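Beta-mannosidase (Trichoderma harzianum, PDB 4CVU) probably hydrolyses terminal beta-linked mannose residues from the non-reducing ends of mannosides, as a fungal beta-mannosidase of glycoside hydrolase family 2. Local coordinates at residues A[104-109]-A[136-141]; A[204-209]-A[393-398]; A[773-778]-A[817-822]; A[890-895]-A[925-930]. One frame throughout, in Å; residues are numbered along the deposited sequence.

In the fold
Four contacts follow one another in series along the chain, none nested in or crossing another. Contact 1 comes first and pairs neighbouring strands of the N-terminal galactose-binding-like domain, closing a loop of 26 residues. Contact 2 spans 183 residues, joining a late loop of that domain to the loop after strand 380-389 of the parallel-stranded core, consistent with the (beta/alpha)8 catalytic barrel of family 2 enzymes. In the C-terminal part, contact 3 pairs two strands of the mannosidase Ig/CBM-like domain across 38 residues, and contact 4 packs two loops of the final Ig-fold domain across 29. Contacts 1 and 3 lie on opposite sides of the chain's centre, their own centres about 74 Å apart.

Contact 1: A[104-109]-A[136-141]; sequences ATWLVF and FYDVSS
Ser-140 OG ties the two segments together at the end of the strand pairing: it receives the backbone N-H of Thr-105 at 3.0 Å in a nearly straight bond (169°) and donates a hydrogen bond to Asp-138 OD1, on the syn side of that carboxylate. Because OG lies beside its own backbone N (chi1 -71°), the same OD1 can also take the N-H of Ser-140, which makes an Asx turn where the strand gives way to helix 140-145. Between the strands, Leu-107 and Tyr-137 form an antiparallel hydrogen-bonded pair, with Leu-107 N to Tyr-137 O at 2.8 Å, and Val-139 N continues to Thr-105 O at 2.9 Å.

One face of the sheet carries Trp-106, Asp-138 and Phe-136. Asp-138 CB sits over the six-membered ring of Trp-106, 3.8 Å from its centroid, while Trp-106 CZ3 meets the edge of the Phe-136 ring at CD2 (3.8 Å). On the face of Leu-107 and Tyr-137, Leu-107 CD1 reaches Val-139 CG1, just past the strand, at 3.7 Å. Gripped by two donors, the Asp-138 carboxylate is probably held as an anion, its methylene left to the indole and its OD1 to the turn.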
loop_
_atom_site.group_PDB
_atom_site.type_symbol
_atom_site.label_atom_id
_atom_site.label_comp_id
_atom_site.label_asym_id
_atom_site.label_seq_id
_atom_site.Cartn_x
_atom_site.Cartn_y
_atom_site.Cartn_z
ATOM N N ALA A 104 -1.692 -24.207 -47.442
ATOM C CA ALA A 104 -2.730 -24.217 -46.419
ATOM C C ALA A 104 -2.259 -23.358 -45.230
ATOM O O ALA A 104 -1.154 -23.558 -44.718
ATOM C CB ALA A 104 -3.029 -25.633 -45.958
ATOM N N THR A 105 -3.107 -22.419 -44.806
ATOM C CA THR A 105 -2.791 -21.528 -43.694
ATOM C C THR A 105 -3.695 -21.859 -42.521
ATOM O O THR A 105 -4.910 -21.730 -42.626
ATOM C CB THR A 105 -2.995 -20.056 -44.097
ATOM O OG1 THR A 105 -2.180 -19.743 -45.239
ATOM C CG2 THR A 105 -2.608 -19.103 -42.955
ATOM N N TRP A 106 -3.081 -22.255 -41.399
ATOM C CA TRP A 106 -3.799 -22.604 -40.174
ATOM C C TRP A 106 -3.503 -21.638 -39.018
ATOM O O TRP A 106 -2.392 -21.137 -38.877
ATOM C CB TRP A 106 -3.410 -24.018 -39.724
ATOM C CG TRP A 106 -3.884 -25.097 -40.639
ATOM C CD1 TRP A 106 -3.241 -25.569 -41.756
ATOM C CD2 TRP A 106 -5.093 -25.854 -40.522
ATOM N NE1 TRP A 106 -3.977 -26.574 -42.340
ATOM C CE2 TRP A 106 -5.121 -26.769 -41.607
ATOM C CE3 TRP A 106 -6.160 -25.844 -39.620
ATOM C CZ2 TRP A 106 -6.178 -27.669 -41.803
ATOM C CZ3 TRP A 106 -7.196 -26.729 -39.791
ATOM C CH2 TRP A 106 -7.213 -27.636 -40.901
ATOM N N LEU A 107 -4.523 -21.395 -38.203
ATOM C CA LEU A 107 -4.335 -20.811 -36.873
ATOM C C LEU A 107 -4.275 -21.963 -35.886
ATOM O O LEU A 107 -5.160 -22.820 -35.865
ATOM C CB LEU A 107 -5.498 -19.885 -36.503
ATOM C CG LEU A 107 -5.797 -18.726 -37.451
ATOM C CD1 LEU A 107 -7.003 -17.934 -36.974
ATOM C CD2 LEU A 107 -4.587 -17.828 -37.582
ATOM N N VAL A 108 -3.234 -21.984 -35.067
ATOM C CA VAL A 108 -3.134 -22.979 -34.002
ATOM C C VAL A 108 -3.040 -22.261 -32.663
ATOM O O VAL A 108 -2.119 -21.488 -32.443
ATOM C CB VAL A 108 -1.931 -23.924 -34.190
ATOM C CG1 VAL A 108 -1.926 -24.989 -33.104
ATOM C CG2 VAL A 108 -1.987 -24.603 -35.566
ATOM N N PHE A 109 -4.002 -22.546 -31.789
ATOM C CA PHE A 109 -4.108 -21.908 -30.468
ATOM C C PHE A 109 -3.989 -22.955 -29.376
ATOM O O PHE A 109 -4.847 -23.831 -29.246
ATOM C CB PHE A 109 -5.457 -21.200 -30.317
ATOM C CG PHE A 109 -5.665 -20.047 -31.267
ATOM C CD1 PHE A 109 -4.928 -18.879 -31.130
ATOM C CD2 PHE A 109 -6.630 -20.112 -32.264
ATOM C CE1 PHE A 109 -5.118 -17.800 -31.966
ATOM C CE2 PHE A 109 -6.834 -19.033 -33.117
ATOM C CZ PHE A 109 -6.070 -17.884 -32.977
ATOM N N PHE A 136 -7.642 -25.224 -33.694
ATOM C CA PHE A 136 -7.012 -24.922 -34.981
ATOM C C PHE A 136 -8.054 -24.686 -36.088
ATOM O O PHE A 136 -9.062 -25.367 -36.162
ATOM C CB PHE A 136 -6.062 -26.033 -35.395
ATOM C CG PHE A 136 -6.629 -27.410 -35.203
ATOM C CD1 PHE A 136 -6.519 -28.044 -33.982
ATOM C CD2 PHE A 136 -7.282 -28.048 -36.229
ATOM C CE1 PHE A 136 -7.036 -29.301 -33.789
ATOM C CE2 PHE A 136 -7.812 -29.306 -36.043
ATOM C CZ PHE A 136 -7.687 -29.929 -34.812
ATOM N N TYR A 137 -7.789 -23.680 -36.919
ATOM C CA TYR A 137 -8.740 -23.202 -37.907
ATOM C C TYR A 137 -8.035 -22.959 -39.230
ATOM O O TYR A 137 -6.973 -22.360 -39.275
ATOM C CB TYR A 137 -9.403 -21.912 -37.422
ATOM C CG TYR A 137 -10.095 -22.036 -36.077
ATOM C CD1 TYR A 137 -11.262 -22.776 -35.954
ATOM C CD2 TYR A 137 -9.586 -21.406 -34.934
ATOM C CE1 TYR A 137 -11.910 -22.914 -34.744
ATOM C CE2 TYR A 137 -10.234 -21.524 -33.712
ATOM C CZ TYR A 137 -11.385 -22.291 -33.615
ATOM O OH TYR A 137 -12.036 -22.427 -32.416
ATOM N N ASP A 138 -8.634 -23.456 -40.309
ATOM C CA ASP A 138 -8.098 -23.268 -41.655
ATOM C C ASP A 138 -8.566 -21.912 -42.182
ATOM O O ASP A 138 -9.745 -21.732 -42.455
ATOM C CB ASP A 138 -8.566 -24.410 -42.565
ATOM C CG ASP A 138 -7.816 -24.453 -43.905
ATOM O OD1 ASP A 138 -7.348 -23.393 -44.397
ATOM O OD2 ASP A 138 -7.709 -25.577 -44.462
ATOM N N VAL A 139 -7.642 -20.968 -42.321
ATOM C CA VAL A 139 -7.978 -19.612 -42.793
ATOM C C VAL A 139 -7.540 -19.341 -44.241
ATOM O O VAL A 139 -7.452 -18.175 -44.664
ATOM C CB VAL A 139 -7.417 -18.489 -41.870
ATOM C CG1 VAL A 139 -7.998 -18.613 -40.470
ATOM C CG2 VAL A 139 -5.892 -18.504 -41.829
ATOM N N SER A 140 -7.308 -20.403 -45.007
ATOM C CA SER A 140 -6.793 -20.247 -46.368
ATOM C C SER A 140 -7.667 -19.336 -47.221
ATOM O O SER A 140 -7.155 -18.463 -47.928
ATOM C CB SER A 140 -6.640 -21.614 -47.038
ATOM O OG SER A 140 -5.555 -22.317 -46.461
ATOM N N SER A 141 -8.981 -19.532 -47.136
ATOM C CA SER A 141 -9.928 -18.791 -47.978
ATOM C C SER A 141 -10.125 -17.344 -47.505
ATOM O O SER A 141 -10.299 -16.444 -48.305
ATOM C CB SER A 141 -11.277 -19.533 -48.080
ATOM O OG SER A 141 -11.986 -19.535 -46.855
#

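Contact 2: A[204-209]-A[393-398]; sequences PAFSPV and DAFWPR
Phe-206 and Phe-395 make the close part of this contact, with Phe-206 CD2 3.6 Å from Phe-395 CZ. Phe-395 CG stands beside its backbone N (chi1 -45°), which brings the far end of the ring to Phe-206. The two ring planes are 28° apart but slid past each other, their centroids 5.5 Å apart, so the touching is done by rim atoms. Ala-394 fills the angle between them: its CB approaches the Phe-206 ring in plane at the edge, 3.9 Å from CD2, and also lies above one face of Phe-395. Pro-208 CB comes to the edge of the Phe-395 ring, 3.7 Å from CD1.

A late loop of the galactose-binding-like domain here meets the loop between strand 380-389 and helix 401-413, and no hydrogen bond crosses the join. An Asx turn shapes the second loop, Asp-393 OD1 accepting the N-H of Phe-395 through its anti lone pair. Arg-398 NE reaches the same oxygen at 2.7 Å from the syn side, a nearly straight N-H...O bond (172°) that is part of a salt bridge, while Asp-393 OD2 turns to Arg-403 and Tyr-722.

Packing is looser at Pro-204, whose CG stays 4.4 Å from Ala-394 CB. On the more open side, Arg-398 NH2 comes in plane to the edge of the Phe-395 ring, Pro-397 and Arg-398 lie on Leu-59 of helix 57-63, and Arg-398 NH1 pairs with Glu-69.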
loop_
_atom_site.group_PDB
_atom_site.type_symbol
_atom_site.label_atom_id
_atom_site.label_comp_id
_atom_site.label_asym_id
_atom_site.label_seq_id
_atom_site.Cartn_x
_atom_site.Cartn_y
_atom_site.Cartn_z
ATOM N N PRO A 204 -9.449 -15.213 -5.003
ATOM C CA PRO A 204 -10.344 -14.199 -5.557
ATOM C C PRO A 204 -11.058 -14.693 -6.813
ATOM O O PRO A 204 -10.782 -15.830 -7.321
ATOM C CB PRO A 204 -9.376 -13.043 -5.920
ATOM C CG PRO A 204 -8.111 -13.755 -6.297
ATOM C CD PRO A 204 -8.046 -15.003 -5.427
ATOM N N ALA A 205 -11.961 -13.867 -7.325
ATOM C CA ALA A 205 -12.770 -14.227 -8.465
ATOM C C ALA A 205 -12.629 -13.219 -9.572
ATOM O O ALA A 205 -13.566 -12.422 -9.787
ATOM C CB ALA A 205 -14.231 -14.295 -8.050
ATOM N N PHE A 206 -11.515 -13.272 -10.293
ATOM C CA PHE A 206 -11.238 -12.270 -11.333
ATOM C C PHE A 206 -11.802 -12.586 -12.715
ATOM O O PHE A 206 -11.848 -11.696 -13.576
ATOM C CB PHE A 206 -9.730 -11.980 -11.403
ATOM C CG PHE A 206 -9.215 -11.222 -10.207
ATOM C CD1 PHE A 206 -9.773 -9.993 -9.866
ATOM C CD2 PHE A 206 -8.215 -11.748 -9.400
ATOM C CE1 PHE A 206 -9.341 -9.313 -8.756
ATOM C CE2 PHE A 206 -7.779 -11.053 -8.282
ATOM C CZ PHE A 206 -8.345 -9.831 -7.983
ATOM N N SER A 207 -12.191 -13.854 -12.931
ATOM C CA SER A 207 -12.669 -14.347 -14.220
ATOM C C SER A 207 -11.922 -13.715 -15.408
ATOM O O SER A 207 -12.557 -13.109 -16.289
ATOM C CB SER A 207 -14.159 -14.071 -14.379
ATOM O OG SER A 207 -14.582 -14.497 -15.653
ATOM N N PRO A 208 -10.604 -13.944 -15.482
ATOM C CA PRO A 208 -9.786 -13.362 -16.553
ATOM C C PRO A 208 -10.035 -14.039 -17.893
ATOM O O PRO A 208 -10.572 -15.179 -17.951
ATOM C CB PRO A 208 -8.372 -13.601 -16.050
ATOM C CG PRO A 208 -8.485 -14.881 -15.270
ATOM C CD PRO A 208 -9.777 -14.681 -14.526
ATOM N N VAL A 209 -9.711 -13.314 -18.960
ATOM C CA VAL A 209 -9.903 -13.806 -20.329
ATOM C C VAL A 209 -8.743 -13.342 -21.170
ATOM O O VAL A 209 -8.146 -12.297 -20.881
ATOM C CB VAL A 209 -11.211 -13.351 -21.002
ATOM C CG1 VAL A 209 -12.421 -13.888 -20.236
ATOM C CG2 VAL A 209 -11.297 -11.836 -21.109
ATOM N N ASP A 393 -1.265 -18.502 -9.093
ATOM C CA ASP A 393 -1.619 -17.152 -9.475
ATOM C C ASP A 393 -3.030 -17.181 -10.030
ATOM O O ASP A 393 -3.498 -18.211 -10.522
ATOM C CB ASP A 393 -0.592 -16.633 -10.471
ATOM C CG ASP A 393 -0.465 -15.097 -10.498
ATOM O OD1 ASP A 393 -1.321 -14.407 -11.138
ATOM O OD2 ASP A 393 0.516 -14.547 -9.908
ATOM N N ALA A 394 -3.735 -16.060 -9.925
ATOM C CA ALA A 394 -5.036 -15.979 -10.563
ATOM C C ALA A 394 -4.894 -15.780 -12.088
ATOM O O ALA A 394 -5.871 -15.962 -12.834
ATOM C CB ALA A 394 -5.891 -14.893 -9.918
ATOM N N PHE A 395 -3.702 -15.394 -12.537
ATOM C CA PHE A 395 -3.420 -15.170 -13.941
ATOM C C PHE A 395 -2.267 -16.061 -14.417
ATOM O O PHE A 395 -1.088 -15.758 -14.257
ATOM C CB PHE A 395 -3.130 -13.692 -14.180
ATOM C CG PHE A 395 -4.108 -12.792 -13.496
ATOM C CD1 PHE A 395 -5.384 -12.597 -14.024
ATOM C CD2 PHE A 395 -3.793 -12.180 -12.336
ATOM C CE1 PHE A 395 -6.293 -11.774 -13.384
ATOM C CE2 PHE A 395 -4.698 -11.385 -11.679
ATOM C CZ PHE A 395 -5.960 -11.179 -12.199
ATOM N N TRP A 396 -2.627 -17.171 -15.014
ATOM C CA TRP A 396 -1.663 -18.207 -15.386
ATOM C C TRP A 396 -0.550 -17.680 -16.295
ATOM O O TRP A 396 0.599 -18.035 -16.104
ATOM C CB TRP A 396 -2.365 -19.415 -16.025
ATOM C CG TRP A 396 -2.772 -20.469 -14.993
ATOM C CD1 TRP A 396 -4.016 -20.682 -14.480
ATOM C CD2 TRP A 396 -1.905 -21.381 -14.336
ATOM N NE1 TRP A 396 -3.981 -21.701 -13.541
ATOM C CE2 TRP A 396 -2.688 -22.155 -13.450
ATOM C CE3 TRP A 396 -0.538 -21.653 -14.432
ATOM C CZ2 TRP A 396 -2.159 -23.152 -12.685
ATOM C CZ3 TRP A 396 -0.009 -22.634 -13.671
ATOM C CH2 TRP A 396 -0.826 -23.405 -12.807
ATOM N N PRO A 397 -0.879 -16.776 -17.227
ATOM C CA PRO A 397 0.220 -16.284 -18.045
ATOM C C PRO A 397 1.433 -15.705 -17.307
ATOM O O PRO A 397 2.540 -15.772 -17.835
ATOM C CB PRO A 397 -0.447 -15.230 -18.910
ATOM C CG PRO A 397 -1.844 -15.722 -19.064
ATOM C CD PRO A 397 -2.167 -16.242 -17.680
ATOM N N ARG A 398 1.263 -15.136 -16.112
ATOM C CA ARG A 398 2.426 -14.518 -15.465
ATOM C C ARG A 398 3.183 -15.498 -14.584
ATOM O O ARG A 398 4.172 -15.139 -13.944
ATOM C CB ARG A 398 2.025 -13.234 -14.689
ATOM C CG ARG A 398 1.085 -13.424 -13.513
ATOM C CD ARG A 398 0.844 -12.045 -12.875
ATOM N NE ARG A 398 -0.109 -12.108 -11.784
ATOM C CZ ARG A 398 -0.376 -11.080 -10.981
ATOM N NH1 ARG A 398 0.183 -9.894 -11.201
ATOM N NH2 ARG A 398 -1.221 -11.217 -9.981
#

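Contact 3: A[773-778]-A[817-822]; sequences WVDLKG and TSDAVL
The indole of Trp-773 lies with one face against Leu-822, whose CB stands 3.6 Å from the centroid of the six-membered ring and almost exactly on its normal. Leu-822 CD1 covers the pyrrole part of the same face, 3.7 Å from NE1, and Leu-822 CD2 approaches CZ2. A first torsion of 168° carries Leu-822 CG away from the backbone N, and both methyls then lie along the indole.

These two residues are a non-hydrogen-bonded antiparallel pair. Val-774 and Val-821 form the hydrogen-bonded pair, 3.0 Å from Val-774 N to Val-821 O and 2.9 Å from Val-821 N to Val-774 O; their side chains run alongside each other on the other face.

Beyond the strand ends Asp-819 OD1 accepts the N-H of Leu-776, second residue of a type I turn from Asp-775 to Gly-778, at 3.1 Å and from above the carboxylate plane. Asp-819 OD2 lies 4.6 Å from the like-charged Asp-775 OD2; Lys-858 gives the former a long, weak ion pair, and Lys-779 N bonds Asp-775 OD1.

Strands 765-774 and 821-830 are the inner strands of a four-stranded antiparallel sheet in the Ig/CBM-like domain; strand 841-849 brings Phe-849 against both Trp-773 and Leu-822.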
loop_
_atom_site.group_PDB
_atom_site.type_symbol
_atom_site.label_atom_id
_atom_site.label_comp_id
_atom_site.label_asym_id
_atom_site.label_seq_id
_atom_site.Cartn_x
_atom_site.Cartn_y
_atom_site.Cartn_z
ATOM N N TRP A 773 14.849 -35.036 29.818
ATOM C CA TRP A 773 13.917 -34.164 30.519
ATOM C C TRP A 773 14.673 -33.027 31.235
ATOM O O TRP A 773 15.528 -33.287 32.097
ATOM C CB TRP A 773 13.113 -34.945 31.548
ATOM C CG TRP A 773 12.020 -35.802 31.021
ATOM C CD1 TRP A 773 12.063 -37.151 30.786
ATOM C CD2 TRP A 773 10.682 -35.388 30.709
ATOM N NE1 TRP A 773 10.849 -37.592 30.327
ATOM C CE2 TRP A 773 9.979 -36.533 30.286
ATOM C CE3 TRP A 773 10.012 -34.161 30.750
ATOM C CZ2 TRP A 773 8.622 -36.481 29.884
ATOM C CZ3 TRP A 773 8.667 -34.112 30.343
ATOM C CH2 TRP A 773 7.994 -35.271 29.934
ATOM N N VAL A 774 14.354 -31.779 30.875
ATOM C CA VAL A 774 14.883 -30.606 31.566
ATOM C C VAL A 774 13.740 -29.689 31.990
ATOM O O VAL A 774 12.636 -29.808 31.475
ATOM C CB VAL A 774 15.878 -29.840 30.685
ATOM C CG1 VAL A 774 17.024 -30.753 30.278
ATOM C CG2 VAL A 774 15.195 -29.267 29.464
ATOM N N ASP A 775 14.005 -28.779 32.925
ATOM C CA ASP A 775 13.070 -27.675 33.215
ATOM C C ASP A 775 13.335 -26.549 32.205
ATOM O O ASP A 775 14.261 -26.649 31.409
ATOM C CB ASP A 775 13.186 -27.197 34.688
ATOM C CG ASP A 775 14.552 -26.586 35.036
ATOM O OD1 ASP A 775 15.293 -26.144 34.137
ATOM O OD2 ASP A 775 14.896 -26.538 36.254
ATOM N N LEU A 776 12.552 -25.482 32.248
ATOM C CA LEU A 776 12.588 -24.447 31.181
ATOM C C LEU A 776 13.745 -23.438 31.318
ATOM O O LEU A 776 13.912 -22.522 30.487
ATOM C CB LEU A 776 11.222 -23.778 31.046
ATOM C CG LEU A 776 10.049 -24.786 30.915
ATOM C CD1 LEU A 776 8.690 -24.107 30.871
ATOM C CD2 LEU A 776 10.195 -25.673 29.687
ATOM N N LYS A 777 14.549 -23.635 32.360
ATOM C CA LYS A 777 15.865 -23.020 32.485
ATOM C C LYS A 777 16.968 -23.933 31.916
ATOM O O LYS A 777 18.102 -23.509 31.726
ATOM C CB LYS A 777 16.165 -22.688 33.969
ATOM C CG LYS A 777 15.452 -21.447 34.499
ATOM C CD LYS A 777 15.753 -20.240 33.619
ATOM C CE LYS A 777 15.393 -18.936 34.268
ATOM N NZ LYS A 777 16.001 -17.828 33.482
ATOM N N GLY A 778 16.635 -25.190 31.650
ATOM C CA GLY A 778 17.599 -26.131 31.072
ATOM C C GLY A 778 18.313 -27.056 32.058
ATOM O O GLY A 778 19.148 -27.873 31.658
ATOM N N THR A 817 4.851 -29.720 35.869
ATOM C CA THR A 817 4.608 -29.993 34.456
ATOM C C THR A 817 4.605 -28.722 33.617
ATOM O O THR A 817 4.827 -28.788 32.402
ATOM C CB THR A 817 3.318 -30.793 34.243
ATOM O OG1 THR A 817 2.230 -30.102 34.846
ATOM C CG2 THR A 817 3.439 -32.162 34.871
ATOM N N SER A 818 4.392 -27.571 34.238
ATOM C CA SER A 818 4.497 -26.307 33.519
ATOM C C SER A 818 5.912 -25.756 33.526
ATOM O O SER A 818 6.174 -24.659 33.053
ATOM C CB SER A 818 3.474 -25.288 34.021
ATOM O OG SER A 818 3.817 -24.841 35.309
ATOM N N ASP A 819 6.825 -26.522 34.084
ATOM C CA ASP A 819 8.244 -26.182 34.088
ATOM C C ASP A 819 8.998 -27.455 33.671
ATOM O O ASP A 819 9.841 -27.959 34.391
ATOM C CB ASP A 819 8.664 -25.674 35.485
ATOM C CG ASP A 819 10.056 -25.041 35.510
ATOM O OD1 ASP A 819 10.588 -24.640 34.452
ATOM O OD2 ASP A 819 10.632 -24.942 36.612
ATOM N N ALA A 820 8.618 -27.992 32.498
ATOM C CA ALA A 820 9.200 -29.232 31.993
ATOM C C ALA A 820 9.105 -29.381 30.481
ATOM O O ALA A 820 8.085 -29.099 29.876
ATOM C CB ALA A 820 8.520 -30.411 32.655
ATOM N N VAL A 821 10.169 -29.882 29.878
ATOM C CA VAL A 821 10.131 -30.242 28.471
ATOM C C VAL A 821 11.004 -31.456 28.256
ATOM O O VAL A 821 12.066 -31.611 28.888
ATOM C CB VAL A 821 10.590 -29.068 27.566
ATOM C CG1 VAL A 821 12.052 -28.728 27.811
ATOM C CG2 VAL A 821 10.362 -29.396 26.094
ATOM N N LEU A 822 10.547 -32.316 27.347
ATOM C CA LEU A 822 11.252 -33.521 26.962
ATOM C C LEU A 822 11.816 -33.317 25.578
ATOM O O LEU A 822 11.069 -33.103 24.645
ATOM C CB LEU A 822 10.310 -34.728 26.953
ATOM C CG LEU A 822 10.838 -36.029 26.301
ATOM C CD1 LEU A 822 12.094 -36.549 26.977
ATOM C CD2 LEU A 822 9.765 -37.114 26.351
#

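Contact 4: A[890-895]-A[925-930]; sequences THPAGV and GKWTEQ
Two loops of the C-terminal Ig-fold domain meet here: a type I turn from Pro-892 to Val-895, which links strand 884-890 to strand 895-899, and the connection between strands 911-921 and 932-934, helical in its backbone angles at 926-929 but without regular helical bonding. Val-895 and Pro-892 both reach Trp-927. Val-895 CG2 stands over the five-membered ring of the indole, 4.1 Å from its centroid, and Thr-928 CG2 lies over the opposite face, so that the ring is sandwiched between two methyl groups. Trp-927 CB heads toward the 890-895 loop, and a first torsion of 66° swings the indole round until one face lies under Val-895 CG2. Pro-892 works nearer the backbone: its CG is 3.8 Å from Trp-927 CB, and its CD is 3.7 Å from Trp-927 O.

Within the domain both Trp-927 and Val-895 pack on Leu-918 of strand 911-921, while Phe-916 meets the indole and, edge-to-face, the ring of His-891, so the turn and the connection share this strand as a floor.

On the exposed side Gln-930 crosses Pro-892 at about a right angle, its OE1 3.3 Å from Pro-892 CG. No direct hydrogen bond joins the segments; water does it instead. One water donates to both Thr-890 O and Gln-930 O, at 2.9 Å from the latter. A second donates to Gln-930 OE1 at 2.7 Å and accepts weakly from Gly-894 N. Inside the turn loop His-891 ND1 donates a hydrogen bond to Pro-892 O at 2.9 Å, tilted from the carbonyl plane.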
loop_
_atom_site.group_PDB
_atom_site.type_symbol
_atom_site.label_atom_id
_atom_site.label_comp_id
_atom_site.label_asym_id
_atom_site.label_seq_id
_atom_site.Cartn_x
_atom_site.Cartn_y
_atom_site.Cartn_z
ATOM N N THR A 890 13.296 -15.077 11.091
ATOM C CA THR A 890 12.462 -14.441 10.153
ATOM C C THR A 890 13.413 -13.738 9.211
ATOM O O THR A 890 14.143 -12.910 9.689
ATOM C CB THR A 890 11.557 -13.347 10.812
ATOM O OG1 THR A 890 10.739 -13.930 11.827
ATOM C CG2 THR A 890 10.672 -12.702 9.740
ATOM N N HIS A 891 13.419 -14.114 7.926
ATOM C CA HIS A 891 14.173 -13.369 6.885
ATOM C C HIS A 891 13.382 -12.134 6.436
ATOM O O HIS A 891 12.168 -12.126 6.496
ATOM C CB HIS A 891 14.510 -14.311 5.717
ATOM C CG HIS A 891 13.357 -14.642 4.825
ATOM N ND1 HIS A 891 12.991 -13.838 3.769
ATOM C CD2 HIS A 891 12.521 -15.703 4.802
ATOM C CE1 HIS A 891 11.967 -14.383 3.141
ATOM N NE2 HIS A 891 11.660 -15.512 3.759
ATOM N N PRO A 892 14.076 -11.072 5.983
ATOM C CA PRO A 892 13.380 -9.865 5.618
ATOM C C PRO A 892 12.711 -9.952 4.256
ATOM O O PRO A 892 12.886 -10.926 3.523
ATOM C CB PRO A 892 14.509 -8.824 5.555
ATOM C CG PRO A 892 15.673 -9.606 5.090
ATOM C CD PRO A 892 15.525 -10.927 5.824
ATOM N N ALA A 893 11.978 -8.903 3.947
ATOM C CA ALA A 893 11.316 -8.709 2.666
ATOM C C ALA A 893 12.192 -8.816 1.422
ATOM O O ALA A 893 11.738 -9.285 0.396
ATOM C CB ALA A 893 10.577 -7.349 2.635
ATOM N N GLY A 894 13.411 -8.343 1.436
ATOM C CA GLY A 894 14.117 -8.292 0.101
ATOM C C GLY A 894 14.713 -9.605 -0.443
ATOM O O GLY A 894 15.425 -9.605 -1.470
ATOM N N VAL A 895 14.392 -10.733 0.184
ATOM C CA VAL A 895 15.051 -11.982 -0.141
ATOM C C VAL A 895 14.044 -13.134 -0.192
ATOM O O VAL A 895 13.048 -13.111 0.546
ATOM C CB VAL A 895 16.199 -12.247 0.898
ATOM C CG1 VAL A 895 15.658 -12.628 2.252
ATOM C CG2 VAL A 895 17.098 -13.343 0.409
ATOM N N GLY A 925 23.130 -8.493 -0.530
ATOM C CA GLY A 925 23.819 -9.187 0.531
ATOM C C GLY A 925 23.602 -8.665 1.938
ATOM O O GLY A 925 24.033 -9.308 2.878
ATOM N N LYS A 926 22.918 -7.536 2.111
ATOM C CA LYS A 926 22.711 -6.982 3.464
ATOM C C LYS A 926 21.571 -7.628 4.240
ATOM O O LYS A 926 21.379 -7.301 5.393
ATOM C CB LYS A 926 22.445 -5.491 3.404
ATOM C CG LYS A 926 23.553 -4.708 2.708
ATOM C CD LYS A 926 23.535 -3.250 3.160
ATOM C CE LYS A 926 24.733 -2.489 2.581
ATOM N NZ LYS A 926 26.021 -2.812 3.300
ATOM N N TRP A 927 20.785 -8.471 3.592
ATOM C CA TRP A 927 19.651 -9.154 4.246
ATOM C C TRP A 927 19.997 -9.941 5.501
ATOM O O TRP A 927 19.129 -10.159 6.374
ATOM C CB TRP A 927 18.960 -10.089 3.257
ATOM C CG TRP A 927 19.812 -11.253 2.803
ATOM C CD1 TRP A 927 20.726 -11.266 1.768
ATOM C CD2 TRP A 927 19.841 -12.556 3.379
ATOM N NE1 TRP A 927 21.309 -12.505 1.664
ATOM C CE2 TRP A 927 20.789 -13.317 2.645
ATOM C CE3 TRP A 927 19.148 -13.167 4.439
ATOM C CZ2 TRP A 927 21.065 -14.642 2.943
ATOM C CZ3 TRP A 927 19.448 -14.499 4.751
ATOM C CH2 TRP A 927 20.386 -15.223 4.006
ATOM N N THR A 928 21.240 -10.444 5.564
ATOM C CA THR A 928 21.709 -11.259 6.702
ATOM C C THR A 928 21.696 -10.459 8.005
ATOM O O THR A 928 21.362 -10.995 9.048
ATOM C CB THR A 928 23.157 -11.791 6.487
ATOM O OG1 THR A 928 24.073 -10.693 6.265
ATOM C CG2 THR A 928 23.176 -12.711 5.310
ATOM N N GLU A 929 22.007 -9.172 7.899
ATOM C CA GLU A 929 21.953 -8.236 9.014
ATOM C C GLU A 929 20.540 -7.889 9.470
ATOM O O GLU A 929 20.383 -7.341 10.551
ATOM C CB GLU A 929 22.586 -6.902 8.623
ATOM C CG GLU A 929 24.029 -6.997 8.197
ATOM C CD GLU A 929 24.509 -5.703 7.556
ATOM O OE1 GLU A 929 23.839 -4.657 7.729
ATOM O OE2 GLU A 929 25.561 -5.727 6.879
ATOM N N GLN A 930 19.539 -8.150 8.622
ATOM C CA GLN A 930 18.143 -7.810 8.927
ATOM C C GLN A 930 17.400 -9.034 9.412
ATOM O O GLN A 930 16.246 -8.945 9.773
ATOM C CB GLN A 930 17.437 -7.218 7.714
ATOM C CG GLN A 930 18.196 -6.044 7.060
ATOM C CD GLN A 930 17.961 -5.961 5.546
ATOM O OE1 GLN A 930 17.024 -6.598 5.007
ATOM N NE2 GLN A 930 18.820 -5.190 4.838
HETATM O O HOH W 1 13.534 -9.765 9.126
HETATM O O HOH W 2 15.178 -6.015 3.107
#